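Local coordinates for dihydropteroate synthase (Xanthomonas albilineans, PDB 6OFW), which probably catalyses the condensation of 4-aminobenzoate with 6-hydroxymethyl-7,8-dihydropterin diphosphate to give 7,8-dihydropteroate, the immediate precursor of folate derivatives, at residues B[99-104]-B[118-123]; B[140-145]-B[188-193]; B[222-227]-B[261-266]; B[21-26]-B[57-62]. One frame throughout, in Å; residues are numbered along the deposited sequence.

How the interactions relate
All four contacts are buried and join neighbouring strands, or the loops that follow them, in the eight-stranded parallel barrel of this TIM-barrel enzyme. Interactions 1 and 4 each close a beta-alpha-beta unit, and strands 98-101 and 59-63 lie side by side between them. Interaction 2 continues the sheet from strand 118-121. Interactions 1 and 2 present N120 and D190 to the pterin end of the ligand. In interaction 3 the loop after strand 220-221 and the end of strand 259-262 bring charged groups to the sulfate and ligand, with R225, H263 and D264 partly exposed. Interaction 4 is mostly backbone pairing, but its D61 joins R261 of interaction 3, S99 and N120.

Interaction 1 of 4, residues B[99-104]-B[118-123]; sequences SVDTFK and MINDVQ. With 22D (4-{[(2-amino-4-oxo-3,4-dihydropteridin-6-yl)methyl]amino}benzoic acid), chain E.
D101 and N120 lie side by side on neighbouring parallel strands and point the same way, into the pterin pocket, with carboxylate and amide planes 51° apart. D101 OD2 comes within 3.2 Å of N120 ND2, but the angle is too poor for a hydrogen bond. OD2 also lies 2.8 Å from 22D N8 and forms a long, weak ion pair with R261. The amide is instead turned to the ligand: its OD1 accepts from 22D N2 at 2.7 Å in an almost straight bond, while ND2 donates to 22D N1 at 2.9 Å. CG of N120 extends anti to the backbone N (chi1 175°), which carries both amide atoms to the pterin edge. D61 also binds ND2, and the same D61 holds S99 OG, which rests against N120 CB on this face. On the other face V100 and I119 run alongside each other, CG1 to CG1.

The strands pair through V100 N to M118 O, N120 N to V100 O and T102 N to N120 O. Beyond them, water 1 donates to D101 OD1 and N120 O and accepts from V122 N. The F103 ring crosses V122 obliquely, CD2 approaching CG2 at 4.1 Å.

Because N120 both accepts from the pterin amino group and donates to its ring nitrogen, it reads two adjacent positions of the heterocycle, with D61 helping to fix the amide's rotation.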
# COMPACT_ATOMS: atom_id res chain seq x y z
N SER B 99 23.82 -7.02 -3.08
CA SER B 99 24.38 -5.79 -2.60
C SER B 99 24.99 -6.04 -1.23
O SER B 99 24.45 -6.81 -0.45
CB SER B 99 23.30 -4.73 -2.48
OG SER B 99 23.79 -3.59 -1.78
N VAL B 100 26.09 -5.36 -0.93
CA VAL B 100 26.69 -5.42 0.40
C VAL B 100 26.47 -4.08 1.07
O VAL B 100 26.82 -3.02 0.53
CB VAL B 100 28.15 -5.94 0.44
CG1 VAL B 100 29.09 -5.04 -0.35
CG2 VAL B 100 28.62 -6.13 1.87
N ASP B 101 25.84 -4.12 2.22
CA ASP B 101 25.54 -2.92 2.98
C ASP B 101 26.70 -2.68 3.94
O ASP B 101 26.75 -3.30 5.02
CB ASP B 101 24.22 -3.08 3.72
CG ASP B 101 23.61 -1.81 4.28
OD1 ASP B 101 24.37 -0.90 4.64
OD2 ASP B 101 22.37 -1.74 4.38
N THR B 102 27.65 -1.83 3.53
CA THR B 102 28.85 -1.54 4.33
C THR B 102 29.44 -0.19 3.97
O THR B 102 29.25 0.26 2.83
CB THR B 102 29.91 -2.67 4.17
OG1 THR B 102 30.95 -2.47 5.13
CG2 THR B 102 30.47 -2.79 2.75
N PHE B 103 30.14 0.45 4.93
CA PHE B 103 30.86 1.70 4.72
C PHE B 103 32.38 1.45 4.75
O PHE B 103 33.15 2.35 4.46
CB PHE B 103 30.45 2.79 5.73
CG PHE B 103 30.68 2.50 7.20
CD1 PHE B 103 31.91 2.76 7.80
CD2 PHE B 103 29.63 2.07 8.00
CE1 PHE B 103 32.11 2.53 9.17
CE2 PHE B 103 29.82 1.86 9.38
CZ PHE B 103 31.06 2.07 9.94
N LYS B 104 32.79 0.20 5.05
CA LYS B 104 34.20 -0.16 5.19
C LYS B 104 34.79 -0.68 3.90
O LYS B 104 34.30 -1.68 3.38
CB LYS B 104 34.38 -1.16 6.34
CG LYS B 104 33.81 -0.69 7.67
CD LYS B 104 34.16 -1.66 8.78
CE LYS B 104 33.68 -1.20 10.13
NZ LYS B 104 32.23 -1.42 10.30
N MET B 118 27.10 -5.16 -5.88
CA MET B 118 26.78 -3.75 -5.64
C MET B 118 27.22 -3.40 -4.24
O MET B 118 27.20 -4.25 -3.35
CB MET B 118 25.24 -3.56 -5.79
CG MET B 118 24.71 -2.18 -5.37
SD MET B 118 22.90 -2.01 -5.50
CE MET B 118 22.68 -2.24 -7.21
N ILE B 119 27.57 -2.13 -4.02
CA ILE B 119 27.94 -1.63 -2.70
C ILE B 119 26.88 -0.63 -2.27
O ILE B 119 26.60 0.35 -2.98
CB ILE B 119 29.37 -1.01 -2.66
CG1 ILE B 119 30.44 -2.10 -2.94
CG2 ILE B 119 29.64 -0.33 -1.30
CD1 ILE B 119 31.68 -1.59 -3.55
N ASN B 120 26.29 -0.88 -1.11
CA ASN B 120 25.28 0.01 -0.56
C ASN B 120 25.95 0.74 0.59
O ASN B 120 26.15 0.16 1.66
CB ASN B 120 24.03 -0.80 -0.15
CG ASN B 120 23.00 0.05 0.54
OD1 ASN B 120 22.95 1.24 0.32
ND2 ASN B 120 22.23 -0.55 1.42
N ASP B 121 26.35 1.99 0.37
CA ASP B 121 27.12 2.71 1.39
C ASP B 121 26.38 3.84 2.11
O ASP B 121 26.21 4.94 1.56
CB ASP B 121 28.44 3.23 0.77
CG ASP B 121 29.46 3.77 1.77
OD1 ASP B 121 29.16 3.78 2.99
OD2 ASP B 121 30.54 4.18 1.33
N VAL B 122 26.07 3.62 3.40
CA VAL B 122 25.43 4.65 4.25
C VAL B 122 26.28 5.92 4.38
O VAL B 122 25.75 6.98 4.68
CB VAL B 122 25.00 4.13 5.65
CG1 VAL B 122 23.91 3.06 5.55
CG2 VAL B 122 26.19 3.64 6.49
N GLN B 123 27.61 5.79 4.20
CA GLN B 123 28.55 6.91 4.31
C GLN B 123 28.89 7.57 2.97
O GLN B 123 29.71 8.49 2.94
CB GLN B 123 29.82 6.45 5.04
CG GLN B 123 29.63 6.39 6.56
CD GLN B 123 29.66 7.77 7.17
OE1 GLN B 123 28.65 8.28 7.66
NE2 GLN B 123 30.82 8.42 7.13
C7 22D E . 20.43 0.32 6.62
N8 22D E . 20.91 0.48 5.26
C8A 22D E . 20.29 1.30 4.38
N1 22D E . 20.78 1.37 3.11
C2 22D E . 20.23 2.29 2.31
N2 22D E . 20.75 2.50 1.10
N3 22D E . 19.16 3.06 2.66
C4 22D E . 18.51 3.01 3.88
O4 22D E . 17.53 3.71 4.08
C4A 22D E . 19.12 2.07 4.81
N5 22D E . 18.58 1.90 6.07
C6 22D E . 19.18 1.12 6.89
C9 22D E . 18.69 0.97 8.31
N10 22D E . 18.55 2.31 8.84
CBX 22D E . 17.66 2.69 9.82
CAR 22D E . 17.55 4.04 10.16
CAT 22D E . 16.53 4.46 10.99
CAQ 22D E . 16.80 1.76 10.40
CAS 22D E . 15.79 2.19 11.25
CBY 22D E . 15.62 3.55 11.52
CBV 22D E . 14.40 4.00 12.22
OAJ 22D E . 14.20 5.29 12.20
OXT 22D E . 13.65 3.22 12.77
O HOH W 1 26.45 0.81 4.40
O HOH W 2 32.45 4.85 3.15

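Interaction 2 of 4, residues B[140-145]-B[188-193]; sequences PVVLMH and LIDPGF. With 22D (4-{[(2-amino-4-oxo-3,4-dihydropteridin-6-yl)methyl]amino}benzoic acid), chain E.
M144 and D190 pair across two parallel strands, their side chains on the same face of the sheet as those of V142 and L188. Backbone bonds form the ladder: L188 N to V141 O, L143 N to L188 O, a weak D190 N to L143 O, and H145 N to D190 O at 3.0 Å.

Apolar contacts line the V142-L188 face. V142 CG2 meets L188 CB at 4.1 Å, its CG1 reaches D190 CB, and L188 CD1 touches P140 CB. M144 CG packs against the carboxylate carbon of D190, 3.6 Å from its CG, and equally near G192 CA; the chain, extended through chi1 and chi2 (-157° and -166°), brings SD to 3.5 Å from 22D N3.

The polar contacts centre on D190. Its carboxylate projects into the pocket, where OD2 accepts from 22D N3 at 2.8 Å and 22D N2 at 2.9 Å. OD1 accepts G192 N in an Asx turn, met from above the carboxylate plane. H145 ND1 is hydrogen-bonded to K197 NZ.

With one oxygen gripping two pterin N-H groups and the other held by the backbone, D190 is anchored as the acceptor for the pyrimidine side of the ligand.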
# COMPACT_ATOMS: atom_id res chain seq x y z
N PRO B 140 28.01 -1.21 -9.23
CA PRO B 140 27.22 -0.02 -8.86
C PRO B 140 27.40 0.30 -7.37
O PRO B 140 27.72 -0.58 -6.57
CB PRO B 140 25.77 -0.43 -9.15
CG PRO B 140 25.86 -1.66 -10.00
CD PRO B 140 27.13 -2.33 -9.62
N VAL B 141 27.16 1.55 -7.01
CA VAL B 141 27.30 2.01 -5.62
C VAL B 141 26.16 2.95 -5.27
O VAL B 141 25.86 3.88 -6.03
CB VAL B 141 28.68 2.66 -5.32
CG1 VAL B 141 28.99 3.83 -6.26
CG2 VAL B 141 28.79 3.10 -3.85
N VAL B 142 25.57 2.74 -4.07
CA VAL B 142 24.53 3.60 -3.51
C VAL B 142 25.19 4.65 -2.64
O VAL B 142 25.86 4.30 -1.67
CB VAL B 142 23.47 2.82 -2.68
CG1 VAL B 142 22.41 3.77 -2.11
CG2 VAL B 142 22.83 1.70 -3.49
N LEU B 143 24.93 5.93 -2.95
CA LEU B 143 25.41 7.09 -2.23
C LEU B 143 24.26 7.62 -1.37
O LEU B 143 23.33 8.23 -1.88
CB LEU B 143 25.93 8.17 -3.21
CG LEU B 143 27.02 7.77 -4.20
CD1 LEU B 143 27.40 8.96 -5.12
CD2 LEU B 143 28.28 7.27 -3.49
N MET B 144 24.28 7.29 -0.07
CA MET B 144 23.22 7.67 0.84
C MET B 144 23.56 8.91 1.63
O MET B 144 24.74 9.14 1.92
CB MET B 144 22.94 6.53 1.83
CG MET B 144 21.53 6.58 2.46
SD MET B 144 21.37 5.48 3.90
CE MET B 144 22.18 6.46 5.12
N HIS B 145 22.54 9.64 2.03
CA HIS B 145 22.77 10.83 2.87
C HIS B 145 22.55 10.49 4.34
O HIS B 145 21.53 9.99 4.67
CB HIS B 145 21.82 11.95 2.53
CG HIS B 145 21.84 13.03 3.55
ND1 HIS B 145 21.06 12.99 4.66
CD2 HIS B 145 22.50 14.20 3.61
CE1 HIS B 145 21.25 14.06 5.37
NE2 HIS B 145 22.13 14.81 4.76
N LEU B 188 23.88 5.34 -7.71
CA LEU B 188 22.51 5.41 -7.23
C LEU B 188 22.60 6.39 -6.08
O LEU B 188 23.66 6.52 -5.47
CB LEU B 188 21.99 4.06 -6.73
CG LEU B 188 21.84 2.96 -7.78
CD1 LEU B 188 23.04 2.02 -7.74
CD2 LEU B 188 20.57 2.18 -7.54
N ILE B 189 21.52 7.11 -5.81
CA ILE B 189 21.47 8.03 -4.65
C ILE B 189 20.31 7.66 -3.73
O ILE B 189 19.38 7.03 -4.18
CB ILE B 189 21.47 9.50 -5.08
CG1 ILE B 189 20.22 9.82 -5.90
CG2 ILE B 189 22.76 9.82 -5.81
CD1 ILE B 189 20.06 11.27 -6.28
N ASP B 190 20.38 8.09 -2.48
CA ASP B 190 19.36 7.71 -1.49
C ASP B 190 19.29 8.80 -0.43
O ASP B 190 20.29 9.04 0.18
CB ASP B 190 19.74 6.35 -0.91
CG ASP B 190 18.82 5.80 0.16
OD1 ASP B 190 18.05 6.56 0.70
OD2 ASP B 190 18.89 4.61 0.37
N PRO B 191 18.10 9.34 -0.13
CA PRO B 191 17.95 10.40 0.85
C PRO B 191 18.22 9.96 2.29
O PRO B 191 18.25 10.78 3.14
CB PRO B 191 16.50 10.85 0.70
CG PRO B 191 15.79 9.67 0.13
CD PRO B 191 16.82 8.94 -0.70
N GLY B 192 18.39 8.66 2.50
CA GLY B 192 18.64 8.14 3.84
C GLY B 192 17.52 8.39 4.82
O GLY B 192 17.72 9.05 5.84
N PHE B 193 16.32 7.85 4.52
CA PHE B 193 15.18 8.03 5.43
C PHE B 193 15.53 7.48 6.80
O PHE B 193 16.12 6.41 6.89
CB PHE B 193 13.90 7.37 4.87
CG PHE B 193 13.33 8.07 3.65
CD1 PHE B 193 12.72 9.31 3.76
CD2 PHE B 193 13.41 7.48 2.40
CE1 PHE B 193 12.20 9.96 2.62
CE2 PHE B 193 12.88 8.11 1.27
CZ PHE B 193 12.29 9.35 1.38
C7 22D E . 20.43 0.32 6.62
N8 22D E . 20.91 0.48 5.26
C8A 22D E . 20.29 1.30 4.38
N1 22D E . 20.78 1.37 3.11
C2 22D E . 20.23 2.29 2.31
N2 22D E . 20.75 2.50 1.10
N3 22D E . 19.16 3.06 2.66
C4 22D E . 18.51 3.01 3.88
O4 22D E . 17.53 3.71 4.08
C4A 22D E . 19.12 2.07 4.81
N5 22D E . 18.58 1.90 6.07
C6 22D E . 19.18 1.12 6.89
C9 22D E . 18.69 0.97 8.31
N10 22D E . 18.55 2.31 8.84
CBX 22D E . 17.66 2.69 9.82
CAR 22D E . 17.55 4.04 10.16
CAT 22D E . 16.53 4.46 10.99
CAQ 22D E . 16.80 1.76 10.40
CAS 22D E . 15.79 2.19 11.25
CBY 22D E . 15.62 3.55 11.52
CBV 22D E . 14.40 4.00 12.22
OAJ 22D E . 14.20 5.29 12.20
OXT 22D E . 13.65 3.22 12.77

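Interaction 3 of 4, residues B[222-227]-B[261-266]; sequences GLSRKR and RVHDVA. With 22D (4-{[(2-amino-4-oxo-3,4-dihydropteridin-6-yl)methyl]amino}benzoic acid), chain E; SO4 (sulfate ion), chain F.
S224 OG lies at the edge of the H263 ring, near its plane, 2.7 Å from ND1, and also accepts H263 N at 3.0 Å. The serine hydroxyl thus grips both the backbone and the imidazole of one residue. R225 slants over H263, guanidinium and ring planes 29° apart, its guanidinium passing with one face over H263 CB near the rim, and reaches D264. This salt bridge is side-on: NE meets D264 OD2 on its syn lone pair, and NH2 meets OD1 at 2.8 Å, with guanidinium and carboxylate planes 32° apart. Water 3 donates to D264 OD2 and also binds S224 OG.

The next shell carries the ligands. With ND1 engaged by the serine, H263 NE2 faces the sulfate and donates to its O3 at 2.8 Å. R261 gives NH1 to sulfate O2 and NH2 to O1 at 3.0 Å, while 22D N8 lies 3.5 Å above the centre of the R261 guanidinium. The extended K226 chain runs along the benzoate ring, and NZ bonds 22D O4 at 2.8 Å and, at greater length, N5; NZ is also bonded to G222 O and to F193 O. R227 N holds the ligand carboxylate through OXT at 2.8 Å.

Farther out, D61 takes R261 NE in a salt bridge and N27 adds a bond to the sulfate. R261 and H263 bind the sulfate, while K226 binds the pterin; the sulfate is probably from the crystallisation liquor, but its place is consistent with binding of a substrate diphosphate.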
# COMPACT_ATOMS: atom_id res chain seq x y z
N GLY B 222 14.36 3.72 1.33
CA GLY B 222 14.21 2.69 2.36
C GLY B 222 13.47 3.25 3.57
O GLY B 222 14.07 3.95 4.30
N LEU B 223 12.19 2.95 3.71
CA LEU B 223 11.38 3.42 4.85
C LEU B 223 10.84 2.20 5.58
O LEU B 223 10.01 2.37 6.42
CB LEU B 223 10.23 4.28 4.35
CG LEU B 223 10.60 5.59 3.68
CD1 LEU B 223 10.23 5.58 2.22
CD2 LEU B 223 9.95 6.77 4.36
N SER B 224 11.39 1.03 5.27
CA SER B 224 10.88 -0.24 5.78
C SER B 224 10.85 -0.33 7.31
O SER B 224 11.88 -0.35 7.89
CB SER B 224 11.61 -1.39 5.18
OG SER B 224 10.90 -2.54 5.45
N ARG B 225 9.64 -0.39 7.86
CA ARG B 225 9.30 -0.58 9.28
C ARG B 225 10.01 0.42 10.18
O ARG B 225 10.24 0.14 11.36
CB ARG B 225 9.67 -2.00 9.72
CG ARG B 225 9.02 -3.12 8.90
CD ARG B 225 9.50 -4.43 9.45
NE ARG B 225 8.83 -5.55 8.79
CZ ARG B 225 8.97 -6.81 9.18
NH1 ARG B 225 9.75 -7.11 10.22
NH2 ARG B 225 8.34 -7.77 8.54
N LYS B 226 10.37 1.57 9.63
CA LYS B 226 11.13 2.58 10.33
C LYS B 226 10.28 3.34 11.34
O LYS B 226 9.05 3.36 11.25
CB LYS B 226 11.85 3.50 9.31
CG LYS B 226 13.10 2.81 8.72
CD LYS B 226 13.96 3.71 7.85
CE LYS B 226 15.17 2.94 7.38
NZ LYS B 226 16.00 3.72 6.42
N ARG B 227 10.95 3.91 12.36
CA ARG B 227 10.27 4.63 13.43
C ARG B 227 9.32 5.72 12.91
O ARG B 227 8.24 5.85 13.46
CB ARG B 227 11.29 5.17 14.43
CG ARG B 227 10.70 5.92 15.63
CD ARG B 227 11.76 6.67 16.41
NE ARG B 227 12.49 5.79 17.32
CZ ARG B 227 13.70 5.28 17.09
NH1 ARG B 227 14.34 5.58 15.97
NH2 ARG B 227 14.27 4.49 17.98
N ARG B 261 14.10 -0.46 -0.67
CA ARG B 261 14.78 -1.34 0.31
C ARG B 261 13.79 -1.76 1.38
O ARG B 261 13.44 -0.95 2.25
CB ARG B 261 16.02 -0.62 0.88
CG ARG B 261 16.87 -1.54 1.74
CD ARG B 261 18.14 -0.87 2.25
NE ARG B 261 18.87 -1.79 3.13
CZ ARG B 261 18.61 -1.98 4.42
NH1 ARG B 261 17.67 -1.28 5.03
NH2 ARG B 261 19.32 -2.86 5.12
N VAL B 262 13.31 -3.01 1.30
CA VAL B 262 12.21 -3.47 2.16
C VAL B 262 12.45 -4.81 2.87
O VAL B 262 13.18 -5.66 2.38
CB VAL B 262 10.87 -3.52 1.33
CG1 VAL B 262 10.69 -2.26 0.47
CG2 VAL B 262 10.79 -4.76 0.45
N HIS B 263 11.76 -5.01 4.01
CA HIS B 263 11.74 -6.30 4.72
C HIS B 263 10.62 -7.15 4.09
O HIS B 263 10.78 -8.36 3.91
CB HIS B 263 11.40 -6.09 6.20
CG HIS B 263 12.43 -5.34 6.97
ND1 HIS B 263 12.29 -3.99 7.23
CD2 HIS B 263 13.60 -5.77 7.52
CE1 HIS B 263 13.37 -3.64 7.91
NE2 HIS B 263 14.17 -4.69 8.12
N ASP B 264 9.49 -6.49 3.75
CA ASP B 264 8.26 -7.13 3.29
C ASP B 264 8.18 -7.17 1.79
O ASP B 264 7.47 -6.40 1.13
CB ASP B 264 7.04 -6.48 3.95
CG ASP B 264 7.23 -6.42 5.45
OD1 ASP B 264 7.02 -7.46 6.13
OD2 ASP B 264 7.65 -5.36 5.95
N VAL B 265 8.95 -8.11 1.25
CA VAL B 265 9.12 -8.24 -0.19
C VAL B 265 7.82 -8.61 -0.91
O VAL B 265 7.45 -7.89 -1.83
CB VAL B 265 10.29 -9.19 -0.56
CG1 VAL B 265 10.34 -9.43 -2.07
CG2 VAL B 265 11.62 -8.61 -0.07
N ALA B 266 7.16 -9.73 -0.55
CA ALA B 266 5.93 -10.18 -1.28
C ALA B 266 4.85 -9.12 -1.27
O ALA B 266 4.25 -8.85 -2.32
CB ALA B 266 5.39 -11.48 -0.68
C7 22D E . 20.43 0.32 6.62
N8 22D E . 20.91 0.48 5.26
C8A 22D E . 20.29 1.30 4.38
N1 22D E . 20.78 1.37 3.11
C2 22D E . 20.23 2.29 2.31
N2 22D E . 20.75 2.50 1.10
N3 22D E . 19.16 3.06 2.66
C4 22D E . 18.51 3.01 3.88
O4 22D E . 17.53 3.71 4.08
C4A 22D E . 19.12 2.07 4.81
N5 22D E . 18.58 1.90 6.07
C6 22D E . 19.18 1.12 6.89
C9 22D E . 18.69 0.97 8.31
N10 22D E . 18.55 2.31 8.84
CBX 22D E . 17.66 2.69 9.82
CAR 22D E . 17.55 4.04 10.16
CAT 22D E . 16.53 4.46 10.99
CAQ 22D E . 16.80 1.76 10.40
CAS 22D E . 15.79 2.19 11.25
CBY 22D E . 15.62 3.55 11.52
CBV 22D E . 14.40 4.00 12.22
OAJ 22D E . 14.20 5.29 12.20
OXT 22D E . 13.65 3.22 12.77
S SO4 F . 17.29 -2.53 8.77
O1 SO4 F . 18.47 -3.03 8.03
O2 SO4 F . 16.53 -1.71 7.88
O3 SO4 F . 16.50 -3.64 9.26
O4 SO4 F . 17.76 -1.74 9.90
O HOH W 3 8.59 -3.53 4.35

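Interaction 4 of 4, residues B[21-26]-B[57-62]; sequences RVMGIV and ADLLDI
Strands 21-27 and 59-63, the two strands of a beta-alpha-beta unit whose helix is 41-54, lie parallel in the barrel, their short segments crossing at -33°. At the N-terminal end D58 receives V22 N on the anti lone pair of OD2, at 2.7 Å, and in turn gives its own N to V22 O. The R21 side chain crosses it at about a right angle, with a long, weak salt bridge from NH1 to D58 OD1 in the guanidinium plane; D18 is its stronger partner.

The ladder then continues through G24 N to L59 O, D61 N to G24 O at 2.8 Å, and V26 N to D61 O. Such parallel pairing, repeated strand after strand, makes the closed wall of a TIM barrel, and here the M23, L59 and D61 side chains share its inner face. M23 CE packs on L59 CD2 at 3.5 Å, and M23 CG lies 3.6 Å from D61 CB. On the opposite face V26 CG2 touches L60 CB at 4.2 Å, where helix 76-93 covers L60 and I62.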
# COMPACT_ATOMS: atom_id res chain seq x y z
N ARG B 21 12.19 -1.40 -8.69
CA ARG B 21 12.68 -2.72 -8.30
C ARG B 21 12.76 -2.85 -6.80
O ARG B 21 12.84 -1.86 -6.09
CB ARG B 21 14.04 -3.00 -8.97
CG ARG B 21 13.97 -2.97 -10.51
CD ARG B 21 13.22 -4.16 -11.07
NE ARG B 21 13.09 -4.12 -12.53
CZ ARG B 21 12.71 -5.15 -13.27
NH1 ARG B 21 12.42 -6.32 -12.70
NH2 ARG B 21 12.62 -5.03 -14.59
N VAL B 22 12.74 -4.08 -6.31
CA VAL B 22 12.71 -4.38 -4.85
C VAL B 22 14.04 -4.97 -4.35
O VAL B 22 14.47 -6.01 -4.83
CB VAL B 22 11.49 -5.24 -4.46
CG1 VAL B 22 11.47 -5.59 -2.99
CG2 VAL B 22 10.21 -4.55 -4.85
N MET B 23 14.62 -4.28 -3.37
CA MET B 23 15.86 -4.69 -2.70
C MET B 23 15.49 -5.32 -1.35
O MET B 23 15.04 -4.62 -0.50
CB MET B 23 16.81 -3.51 -2.54
CG MET B 23 17.99 -3.70 -1.64
SD MET B 23 18.88 -2.13 -1.34
CE MET B 23 20.25 -2.30 -2.47
N GLY B 24 15.59 -6.63 -1.27
CA GLY B 24 15.27 -7.41 -0.06
C GLY B 24 16.33 -7.25 1.01
O GLY B 24 17.47 -7.45 0.72
N ILE B 25 15.91 -6.91 2.22
CA ILE B 25 16.83 -6.72 3.35
C ILE B 25 17.26 -8.05 3.94
O ILE B 25 16.43 -8.77 4.46
CB ILE B 25 16.20 -5.80 4.43
CG1 ILE B 25 15.99 -4.37 3.87
CG2 ILE B 25 17.08 -5.77 5.71
CD1 ILE B 25 15.05 -3.46 4.70
N VAL B 26 18.57 -8.32 3.96
CA VAL B 26 19.09 -9.54 4.58
C VAL B 26 20.06 -9.11 5.68
O VAL B 26 21.20 -8.74 5.40
CB VAL B 26 19.73 -10.51 3.56
CG1 VAL B 26 20.26 -11.76 4.26
CG2 VAL B 26 18.74 -10.87 2.44
N ALA B 57 12.06 -10.65 -4.82
CA ALA B 57 13.05 -9.59 -4.69
C ALA B 57 13.85 -9.51 -5.99
O ALA B 57 14.12 -10.54 -6.60
CB ALA B 57 14.01 -9.90 -3.54
N ASP B 58 14.20 -8.31 -6.41
CA ASP B 58 15.02 -8.07 -7.62
C ASP B 58 16.51 -8.02 -7.27
O ASP B 58 17.31 -8.12 -8.13
CB ASP B 58 14.58 -6.77 -8.29
CG ASP B 58 13.13 -6.81 -8.71
OD1 ASP B 58 12.83 -7.61 -9.54
OD2 ASP B 58 12.36 -6.05 -8.18
N LEU B 59 16.84 -7.88 -5.99
CA LEU B 59 18.22 -7.72 -5.48
C LEU B 59 18.17 -7.95 -3.97
O LEU B 59 17.16 -7.70 -3.39
CB LEU B 59 18.62 -6.28 -5.84
CG LEU B 59 19.85 -5.68 -5.19
CD1 LEU B 59 21.10 -6.28 -5.79
CD2 LEU B 59 19.87 -4.19 -5.40
N LEU B 60 19.22 -8.52 -3.40
CA LEU B 60 19.30 -8.72 -1.93
C LEU B 60 20.40 -7.82 -1.33
O LEU B 60 21.49 -7.82 -1.82
CB LEU B 60 19.57 -10.18 -1.60
CG LEU B 60 18.61 -11.21 -2.15
CD1 LEU B 60 19.08 -12.60 -1.80
CD2 LEU B 60 17.21 -11.01 -1.67
N ASP B 61 20.09 -7.16 -0.24
CA ASP B 61 21.06 -6.29 0.40
C ASP B 61 21.50 -6.95 1.70
O ASP B 61 20.71 -7.08 2.64
CB ASP B 61 20.45 -4.92 0.66
CG ASP B 61 21.43 -3.92 1.21
OD1 ASP B 61 22.51 -3.76 0.62
OD2 ASP B 61 21.10 -3.27 2.23
N ILE B 62 22.79 -7.35 1.73
CA ILE B 62 23.38 -8.11 2.84
C ILE B 62 24.17 -7.19 3.75
O ILE B 62 25.12 -6.55 3.32
CB ILE B 62 24.20 -9.30 2.29
CG1 ILE B 62 23.34 -10.16 1.32
CG2 ILE B 62 24.79 -10.16 3.45
CD1 ILE B 62 24.09 -11.01 0.32